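Local coordinates for protein putative polyketide cyclase (Acidithiobacillus ferrooxidans, PDB 3F9S) that probably acts as a polyketide cyclase, as a member of the SnoaL-like family, which belongs to the NTF2 clan, at residues T13-E18 and D29-P34; R17-E22 and E58-L63. One frame throughout, in Å; residues are numbered along the deposited sequence. Where two conformers were deposited one is given.

Overall arrangement
Interactions 1 and 2 start from successive turns of helix 8-21, share Arg17 and Glu18, and have centres 10 Å apart. Interaction 1 joins the helix to the short helix 28-31 and strand 32-33; interaction 2 joins it to helix 53-66. They touch directly: the ring of Phe15 meets that of Trp20 at about 80°, with Phe15 CZ 3.4 Å from Trp20 NE1, and Thr16 O and Ser21 N, 2.9 Å apart, probably share a hydrogen bond. Glycerol, probably from the crystallisation liquor, is hydrogen-bonded to Arg59, and a bound glycerol lies about 5 Å from the side chain of Phe15. This would be consistent with both contacts bordering the interior pocket of NTF2-like folds.

Interaction 1 (T13-E18 and D29-P34)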
ATOM      1  N   THR A  13      -3.253  10.873  13.045  1.00 26.00           N
ATOM      2  CA  THR A  13      -4.630  11.217  12.815  1.00 26.09           C
ATOM      3  C   THR A  13      -4.785  12.736  12.657  1.00 25.94           C
ATOM      4  O   THR A  13      -5.370  13.161  11.661  1.00 25.97           O
ATOM      5  CB  THR A  13      -5.554  10.674  13.889  1.00 25.73           C
ATOM      6  OG1 THR A  13      -5.357   9.260  14.025  1.00 23.92           O
ATOM      7  CG2 THR A  13      -7.040  10.964  13.537  1.00 27.74           C
ATOM      8  N   GLN A  14      -4.213  13.522  13.570  1.00 26.37           N
ATOM      9  CA  GLN A  14      -4.342  14.997  13.523  0.50 26.20           C
ATOM     10  C   GLN A  14      -3.594  15.564  12.321  1.00 25.72           C
ATOM     11  O   GLN A  14      -4.106  16.421  11.615  1.00 26.31           O
ATOM     12  CB  GLN A  14      -3.817  15.666  14.803  0.50 27.33           C
ATOM     13  CG  GLN A  14      -4.334  17.102  14.974  0.50 26.91           C
ATOM     14  CD  GLN A  14      -3.690  17.894  16.113  0.50 27.65           C
ATOM     15  OE1 GLN A  14      -2.526  17.688  16.467  0.50 32.48           O
ATOM     16  NE2 GLN A  14      -4.439  18.845  16.652  0.50 28.93           N
ATOM     17  N   PHE A  15      -2.363  15.094  12.136  1.00 23.27           N
ATOM     18  CA  PHE A  15      -1.518  15.473  11.012  1.00 24.11           C
ATOM     19  C   PHE A  15      -2.217  15.249   9.675  1.00 24.60           C
ATOM     20  O   PHE A  15      -2.262  16.140   8.838  1.00 26.09           O
ATOM     21  CB  PHE A  15      -0.232  14.653  11.078  1.00 25.45           C
ATOM     22  CG  PHE A  15       0.455  14.442   9.760  1.00 29.35           C
ATOM     23  CD1 PHE A  15       1.101  15.464   9.096  1.00 29.40           C
ATOM     24  CD2 PHE A  15       0.455  13.171   9.203  1.00 33.80           C
ATOM     25  CE1 PHE A  15       1.749  15.206   7.875  1.00 27.88           C
ATOM     26  CE2 PHE A  15       1.078  12.919   8.020  1.00 31.24           C
ATOM     27  CZ  PHE A  15       1.720  13.923   7.353  1.00 27.13           C
ATOM     28  N   THR A  16      -2.790  14.058   9.513  1.00 22.96           N
ATOM     29  CA  THR A  16      -3.488  13.689   8.287  1.00 23.53           C
ATOM     30  C   THR A  16      -4.662  14.612   8.082  1.00 23.94           C
ATOM     31  O   THR A  16      -4.884  15.108   6.980  1.00 25.08           O
ATOM     32  CB  THR A  16      -3.941  12.214   8.332  1.00 24.14           C
ATOM     33  OG1 THR A  16      -2.777  11.378   8.449  1.00 27.04           O
ATOM     34  CG2 THR A  16      -4.721  11.822   7.078  1.00 24.68           C
ATOM     35  N   ARG A  17      -5.379  14.875   9.165  1.00 25.07           N
ATOM     36  CA  ARG A  17      -6.520  15.761   9.105  0.50 25.31           C
ATOM     37  C   ARG A  17      -6.100  17.179   8.724  1.00 25.11           C
ATOM     38  O   ARG A  17      -6.599  17.733   7.739  1.00 25.60           O
ATOM     39  CB  ARG A  17      -7.262  15.762  10.434  0.50 26.21           C
ATOM     40  CG  ARG A  17      -8.536  16.547  10.384  0.50 29.89           C
ATOM     41  CD  ARG A  17      -9.237  16.533  11.703  0.50 33.91           C
ATOM     42  NE  ARG A  17     -10.400  17.415  11.671  0.50 36.20           N
ATOM     43  CZ  ARG A  17     -11.162  17.717  12.725  0.50 38.13           C
ATOM     44  NH1 ARG A  17     -10.929  17.206  13.938  0.50 37.98           N
ATOM     45  NH2 ARG A  17     -12.191  18.542  12.550  0.50 41.94           N
ATOM     46  N   GLU A  18      -5.186  17.742   9.496  1.00 26.49           N
ATOM     47  CA  GLU A  18      -4.790  19.139   9.307  1.00 26.92           C
ATOM     48  C   GLU A  18      -4.055  19.428   8.023  1.00 26.28           C
ATOM     49  O   GLU A  18      -4.420  20.344   7.279  1.00 26.03           O
ATOM     50  CB  GLU A  18      -3.945  19.611  10.485  1.00 27.23           C
ATOM     51  CG  GLU A  18      -4.709  19.687  11.771  1.00 31.14           C
ATOM     52  CD  GLU A  18      -3.871  20.139  12.953  1.00 31.30           C
ATOM     53  OE1 GLU A  18      -2.628  20.217  12.860  1.00 33.39           O
ATOM     54  OE2 GLU A  18      -4.487  20.406  14.008  1.00 43.81           O
ATOM     55  N   ASP A  29       4.838  22.063  10.168  1.00 24.94           N
ATOM     56  CA  ASP A  29       5.830  22.467  11.161  1.00 26.39           C
ATOM     57  C   ASP A  29       5.718  21.732  12.497  1.00 27.66           C
ATOM     58  O   ASP A  29       6.719  21.570  13.166  1.00 28.59           O
ATOM     59  CB  ASP A  29       5.756  23.964  11.440  1.00 27.45           C
ATOM     60  CG  ASP A  29       6.156  24.817  10.252  1.00 27.77           C
ATOM     61  OD1 ASP A  29       6.627  24.291   9.228  1.00 35.60           O
ATOM     62  OD2 ASP A  29       5.976  26.044  10.353  1.00 32.70           O
ATOM     63  N   LYS A  30       4.511  21.345  12.890  1.00 27.82           N
ATOM     64  CA  LYS A  30       4.275  20.642  14.144  1.00 28.96           C
ATOM     65  C   LYS A  30       4.572  19.158  14.065  1.00 27.14           C
ATOM     66  O   LYS A  30       4.770  18.527  15.101  1.00 28.11           O
ATOM     67  CB  LYS A  30       2.811  20.765  14.555  1.00 29.05           C
ATOM     68  CG  LYS A  30       2.299  22.171  14.727  1.00 34.11           C
ATOM     69  CD  LYS A  30       0.856  22.195  15.233  1.00 32.64           C
ATOM     70  CE  LYS A  30      -0.141  21.713  14.188  1.00 36.84           C
ATOM     71  NZ  LYS A  30      -1.552  21.877  14.642  1.00 38.59           N
ATOM     72  N   TYR A  31       4.578  18.597  12.854  1.00 24.39           N
ATOM     73  CA  TYR A  31       4.655  17.147  12.668  1.00 24.76           C
ATOM     74  C   TYR A  31       5.867  16.573  11.976  1.00 23.76           C
ATOM     75  O   TYR A  31       6.134  15.392  12.137  1.00 24.99           O
ATOM     76  CB  TYR A  31       3.474  16.734  11.794  1.00 23.52           C
ATOM     77  CG  TYR A  31       2.150  17.116  12.363  1.00 24.33           C
ATOM     78  CD1 TYR A  31       1.700  16.525  13.531  1.00 26.71           C
ATOM     79  CD2 TYR A  31       1.350  18.083  11.747  1.00 25.23           C
ATOM     80  CE1 TYR A  31       0.475  16.864  14.075  1.00 27.77           C
ATOM     81  CE2 TYR A  31       0.116  18.439  12.283  1.00 26.82           C
ATOM     82  CZ  TYR A  31      -0.319  17.794  13.440  1.00 26.93           C
ATOM     83  OH  TYR A  31      -1.525  18.094  14.005  1.00 28.65           O
ATOM     84  N   ILE A  32       6.529  17.367  11.143  1.00 23.21           N
ATOM     85  CA  ILE A  32       7.621  16.863  10.336  1.00 23.48           C
ATOM     86  C   ILE A  32       8.944  17.083  11.017  1.00 23.63           C
ATOM     87  O   ILE A  32       9.213  18.142  11.549  1.00 23.48           O
ATOM     88  CB  ILE A  32       7.598  17.455   8.921  1.00 23.85           C
ATOM     89  CG1 ILE A  32       6.220  17.242   8.285  1.00 24.87           C
ATOM     90  CG2 ILE A  32       8.655  16.810   8.040  1.00 24.97           C
ATOM     91  CD1 ILE A  32       5.684  15.801   8.290  1.00 23.15           C
ATOM     92  N   ALA A  33       9.781  16.054  10.955  1.00 22.53           N
ATOM     93  CA  ALA A  33      11.129  16.102  11.473  1.00 22.82           C
ATOM     94  C   ALA A  33      11.969  16.993  10.566  1.00 23.18           C
ATOM     95  O   ALA A  33      11.571  17.279   9.427  1.00 23.72           O
ATOM     96  CB  ALA A  33      11.738  14.720  11.522  1.00 21.05           C
ATOM     97  N   PRO A  34      13.150  17.407  11.036  1.00 26.06           N
ATOM     98  CA  PRO A  34      14.010  18.238  10.186  1.00 26.79           C
ATOM     99  C   PRO A  34      14.384  17.602   8.843  1.00 26.71           C
ATOM    100  O   PRO A  34      14.628  18.329   7.879  1.00 25.60           O
ATOM    101  CB  PRO A  34      15.242  18.467  11.056  1.00 27.55           C
ATOM    102  CG  PRO A  34      14.735  18.350  12.423  1.00 27.15           C
ATOM    103  CD  PRO A  34      13.733  17.249  12.379  1.00 26.16           C
TER
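A chi1 of 154° sets the ring of Phe15 roughly opposite its backbone N, with an edge toward Tyr31, whose own CG turns away from the carbonyl carbon (chi1 -58°) and brings the face of the phenol against Phe15. The evidence for a CH-pi contact is direct: Phe15 CB stands 3.5 Å from the Tyr31 centroid, almost on the ring normal. The two rings form an offset edge-to-face pair with planes at 61°, the edge of Phe15 turned to the face of Tyr31. On the opposite face of Tyr31 lies CB of the preceding Lys30, so the phenol is sandwiched by aliphatic carbon.

At the ring's edge, near its plane, the hydroxyl meets two oxygens. Tyr31 OH is 2.7 Å from Glu18 OE1 and, in the Gln14 conformer given, equally near Gln14 OE1; its single proton can serve one of them at a time. Lys30 reaches back to the same carboxylate, and Glu18 OE1 receives Lys30 NZ at 2.7 Å, a salt bridge made on the syn side. More loosely, Phe15 CE1 lies 4.0 Å from Ile32 CD1.

Beyond the two segments, Phe15 and Ile32 pack on Tyr56 of helix 53-66 and on Leu123, consistent with the helix-on-sheet packing of NTF2-like folds, while backbone hydrogen bonds of Tyr31 and Ala33 to Leu123 tie segment 29-34 to strand 122-130.

Interaction 2 (R17-E22 and E58-L63); sequences REVWSE and ERVKTL
The axes of helix 17-21 and helix 58-63 approach to 10.7 Å with their N-to-C directions 51° apart, and Trp20 and Val60 are nearest in register, their CA atoms 7.4 Å apart. That separation is bridged mainly by the indole of Trp20. With CG anti to the carbonyl carbon (chi1 -72°), its six-membered ring reaches across to the second helix, where three residues receive it. Val60 CG1 sits over one face, 4.0 Å from the centroid of that ring and close to its normal, a CH-pi contact. The other methyl, Val60 CG2, approaches Trp20 CZ2 to 3.5 Å. Leu63 takes the far end: its CB lies at the indole edge in the ring plane, and its CD2 is 3.5 Å from Trp20 CH2. This same methyl covers a face of the Arg59 guanidinium, over its centre, and thus lies against both flat groups. Arg59 NH1 comes within 3.7 Å of Trp20 CZ2, obliquely, with the planes 65° apart. Val19 CG1 covers the same face of Trp20 as Val60 CG1 and meets that methyl at 3.7 Å.

Were Trp20 an alanine, a gap would probably open between the two helices, leaving Val60 and Leu63 without their aromatic partner and Tyr56 OH without the indole N-H.

Across the segments the contact is thus largely apolar, and its polar ends are answered elsewhere: Trp20 NE1 bonds to Tyr56 OH, while Arg59 NH2 pairs with Asp41 and Asp44 and its NH1 is hydrogen-bonded to a glycerol. Hydrophobic packing joins the helices, and the two aspartates probably help to fix the guanidinium at the edge of the glycerol site.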
ATOM      1  N   ARG A  17      -5.379  14.875   9.165  1.00 25.07           N
ATOM      2  CA  ARG A  17      -6.520  15.761   9.105  0.50 25.31           C
ATOM      3  C   ARG A  17      -6.100  17.179   8.724  1.00 25.11           C
ATOM      4  O   ARG A  17      -6.599  17.733   7.739  1.00 25.60           O
ATOM      5  CB  ARG A  17      -7.262  15.762  10.434  0.50 26.21           C
ATOM      6  CG  ARG A  17      -8.536  16.547  10.384  0.50 29.89           C
ATOM      7  CD  ARG A  17      -9.237  16.533  11.703  0.50 33.91           C
ATOM      8  NE  ARG A  17     -10.400  17.415  11.671  0.50 36.20           N
ATOM      9  CZ  ARG A  17     -11.162  17.717  12.725  0.50 38.13           C
ATOM     10  NH1 ARG A  17     -10.929  17.206  13.938  0.50 37.98           N
ATOM     11  NH2 ARG A  17     -12.191  18.542  12.550  0.50 41.94           N
ATOM     12  N   GLU A  18      -5.186  17.742   9.496  1.00 26.49           N
ATOM     13  CA  GLU A  18      -4.790  19.139   9.307  1.00 26.92           C
ATOM     14  C   GLU A  18      -4.055  19.428   8.023  1.00 26.28           C
ATOM     15  O   GLU A  18      -4.420  20.344   7.279  1.00 26.03           O
ATOM     16  CB  GLU A  18      -3.945  19.611  10.485  1.00 27.23           C
ATOM     17  CG  GLU A  18      -4.709  19.687  11.771  1.00 31.14           C
ATOM     18  CD  GLU A  18      -3.871  20.139  12.953  1.00 31.30           C
ATOM     19  OE1 GLU A  18      -2.628  20.217  12.860  1.00 33.39           O
ATOM     20  OE2 GLU A  18      -4.487  20.406  14.008  1.00 43.81           O
ATOM     21  N   VAL A  19      -3.006  18.659   7.779  1.00 25.29           N
ATOM     22  CA  VAL A  19      -2.173  18.906   6.612  1.00 26.23           C
ATOM     23  C   VAL A  19      -2.803  18.382   5.330  1.00 25.53           C
ATOM     24  O   VAL A  19      -2.957  19.131   4.372  1.00 26.60           O
ATOM     25  CB  VAL A  19      -0.770  18.306   6.774  1.00 26.31           C
ATOM     26  CG1 VAL A  19       0.059  18.479   5.482  1.00 24.81           C
ATOM     27  CG2 VAL A  19      -0.069  18.937   7.965  1.00 25.92           C
ATOM     28  N   TRP A  20      -3.203  17.118   5.341  1.00 25.17           N
ATOM     29  CA  TRP A  20      -3.601  16.441   4.114  1.00 26.43           C
ATOM     30  C   TRP A  20      -5.042  16.532   3.728  1.00 27.57           C
ATOM     31  O   TRP A  20      -5.339  16.573   2.534  1.00 29.27           O
ATOM     32  CB  TRP A  20      -3.128  14.993   4.158  1.00 25.86           C
ATOM     33  CG  TRP A  20      -1.672  14.994   3.980  1.00 23.67           C
ATOM     34  CD1 TRP A  20      -0.733  14.958   4.955  1.00 26.69           C
ATOM     35  CD2 TRP A  20      -0.977  15.198   2.743  1.00 24.22           C
ATOM     36  NE1 TRP A  20       0.514  15.068   4.399  1.00 26.13           N
ATOM     37  CE2 TRP A  20       0.397  15.219   3.042  1.00 25.24           C
ATOM     38  CE3 TRP A  20      -1.385  15.329   1.407  1.00 26.08           C
ATOM     39  CZ2 TRP A  20       1.380  15.359   2.054  1.00 27.19           C
ATOM     40  CZ3 TRP A  20      -0.415  15.496   0.426  1.00 27.19           C
ATOM     41  CH2 TRP A  20       0.957  15.508   0.759  1.00 27.64           C
ATOM     42  N   SER A  21      -5.932  16.485   4.709  1.00 27.77           N
ATOM     43  CA  SER A  21      -7.353  16.588   4.428  1.00 27.31           C
ATOM     44  C   SER A  21      -7.817  18.033   4.406  1.00 27.26           C
ATOM     45  O   SER A  21      -8.681  18.358   3.605  1.00 27.50           O
ATOM     46  CB  SER A  21      -8.180  15.774   5.416  1.00 27.81           C
ATOM     47  OG  SER A  21      -7.859  14.397   5.315  1.00 25.45           O
ATOM     48  N   GLU A  22      -7.252  18.892   5.260  1.00 25.84           N
ATOM     49  CA  GLU A  22      -7.670  20.296   5.365  1.00 27.66           C
ATOM     50  C   GLU A  22      -6.742  21.278   4.677  1.00 27.18           C
ATOM     51  O   GLU A  22      -7.116  22.431   4.505  1.00 26.48           O
ATOM     52  CB  GLU A  22      -7.856  20.680   6.825  1.00 27.85           C
ATOM     53  CG  GLU A  22      -8.991  19.918   7.498  1.00 28.34           C
ATOM     54  CD  GLU A  22      -8.992  20.035   9.006  1.00 31.29           C
ATOM     55  OE1 GLU A  22      -8.169  20.767   9.596  1.00 39.23           O
ATOM     56  OE2 GLU A  22      -9.840  19.363   9.618  1.00 39.74           O
ATOM     57  N   GLU A  58       6.316  22.070   0.263  1.00 24.88           N
ATOM     58  CA  GLU A  58       6.178  22.252  -1.181  1.00 23.62           C
ATOM     59  C   GLU A  58       5.527  21.038  -1.807  1.00 22.40           C
ATOM     60  O   GLU A  58       4.646  21.182  -2.647  1.00 24.19           O
ATOM     61  CB  GLU A  58       7.512  22.561  -1.867  1.00 25.10           C
ATOM     62  CG  GLU A  58       8.105  23.891  -1.466  1.00 26.95           C
ATOM     63  CD  GLU A  58       7.228  25.088  -1.741  1.00 29.85           C
ATOM     64  OE1 GLU A  58       6.456  25.077  -2.722  1.00 33.51           O
ATOM     65  OE2 GLU A  58       7.357  26.067  -0.984  1.00 29.38           O
ATOM     66  N   ARG A  59       5.902  19.850  -1.349  1.00 21.62           N
ATOM     67  CA  ARG A  59       5.294  18.642  -1.866  1.00 22.29           C
ATOM     68  C   ARG A  59       3.818  18.603  -1.503  1.00 23.20           C
ATOM     69  O   ARG A  59       2.996  18.239  -2.339  1.00 23.88           O
ATOM     70  CB  ARG A  59       6.041  17.425  -1.380  1.00 22.97           C
ATOM     71  CG  ARG A  59       5.352  16.122  -1.641  1.00 21.25           C
ATOM     72  CD  ARG A  59       6.261  15.029  -1.260  1.00 24.65           C
ATOM     73  NE  ARG A  59       5.601  13.744  -1.456  1.00 27.55           N
ATOM     74  CZ  ARG A  59       4.697  13.226  -0.633  1.00 30.21           C
ATOM     75  NH1 ARG A  59       4.320  13.840   0.478  1.00 27.89           N
ATOM     76  NH2 ARG A  59       4.171  12.044  -0.916  1.00 30.11           N
ATOM     77  N   VAL A  60       3.483  18.981  -0.275  1.00 23.59           N
ATOM     78  CA  VAL A  60       2.069  19.031   0.116  1.00 24.67           C
ATOM     79  C   VAL A  60       1.313  19.973  -0.805  1.00 24.91           C
ATOM     80  O   VAL A  60       0.252  19.615  -1.315  1.00 26.36           O
ATOM     81  CB  VAL A  60       1.838  19.478   1.554  1.00 25.07           C
ATOM     82  CG1 VAL A  60       0.317  19.373   1.875  1.00 25.54           C
ATOM     83  CG2 VAL A  60       2.632  18.622   2.515  1.00 23.83           C
ATOM     84  N   LYS A  61       1.887  21.142  -1.059  1.00 23.48           N
ATOM     85  CA  LYS A  61       1.244  22.132  -1.920  1.00 24.07           C
ATOM     86  C   LYS A  61       0.957  21.567  -3.310  1.00 24.02           C
ATOM     87  O   LYS A  61      -0.122  21.797  -3.849  1.00 24.57           O
ATOM     88  CB  LYS A  61       2.068  23.406  -2.039  1.00 24.17           C
ATOM     89  CG  LYS A  61       2.207  24.214  -0.747  1.00 26.81           C
ATOM     90  CD  LYS A  61       3.165  25.385  -0.991  1.00 26.60           C
ATOM     91  CE  LYS A  61       3.747  25.938   0.289  1.00 32.93           C
ATOM     92  NZ  LYS A  61       4.712  27.046  -0.020  1.00 28.43           N
ATOM     93  N   THR A  62       1.917  20.830  -3.870  1.00 23.26           N
ATOM     94  CA  THR A  62       1.751  20.243  -5.206  1.00 24.85           C
ATOM     95  C   THR A  62       0.677  19.173  -5.227  1.00 27.05           C
ATOM     96  O   THR A  62      -0.207  19.203  -6.073  1.00 28.61           O
ATOM     97  CB  THR A  62       3.064  19.658  -5.709  1.00 24.22           C
ATOM     98  OG1 THR A  62       3.888  20.760  -6.043  1.00 26.13           O
ATOM     99  CG2 THR A  62       2.891  18.835  -6.972  1.00 28.70           C
ATOM    100  N   LEU A  63       0.770  18.247  -4.287  1.00 27.99           N
ATOM    101  CA  LEU A  63      -0.200  17.166  -4.201  1.00 30.96           C
ATOM    102  C   LEU A  63      -1.589  17.682  -3.844  1.00 31.37           C
ATOM    103  O   LEU A  63      -2.583  17.232  -4.416  1.00 34.40           O
ATOM    104  CB  LEU A  63       0.266  16.106  -3.215  1.00 30.74           C
ATOM    105  CG  LEU A  63       1.353  15.135  -3.673  1.00 32.99           C
ATOM    106  CD1 LEU A  63       2.558  15.763  -4.335  1.00 39.67           C
ATOM    107  CD2 LEU A  63       1.791  14.301  -2.467  1.00 34.43           C
TER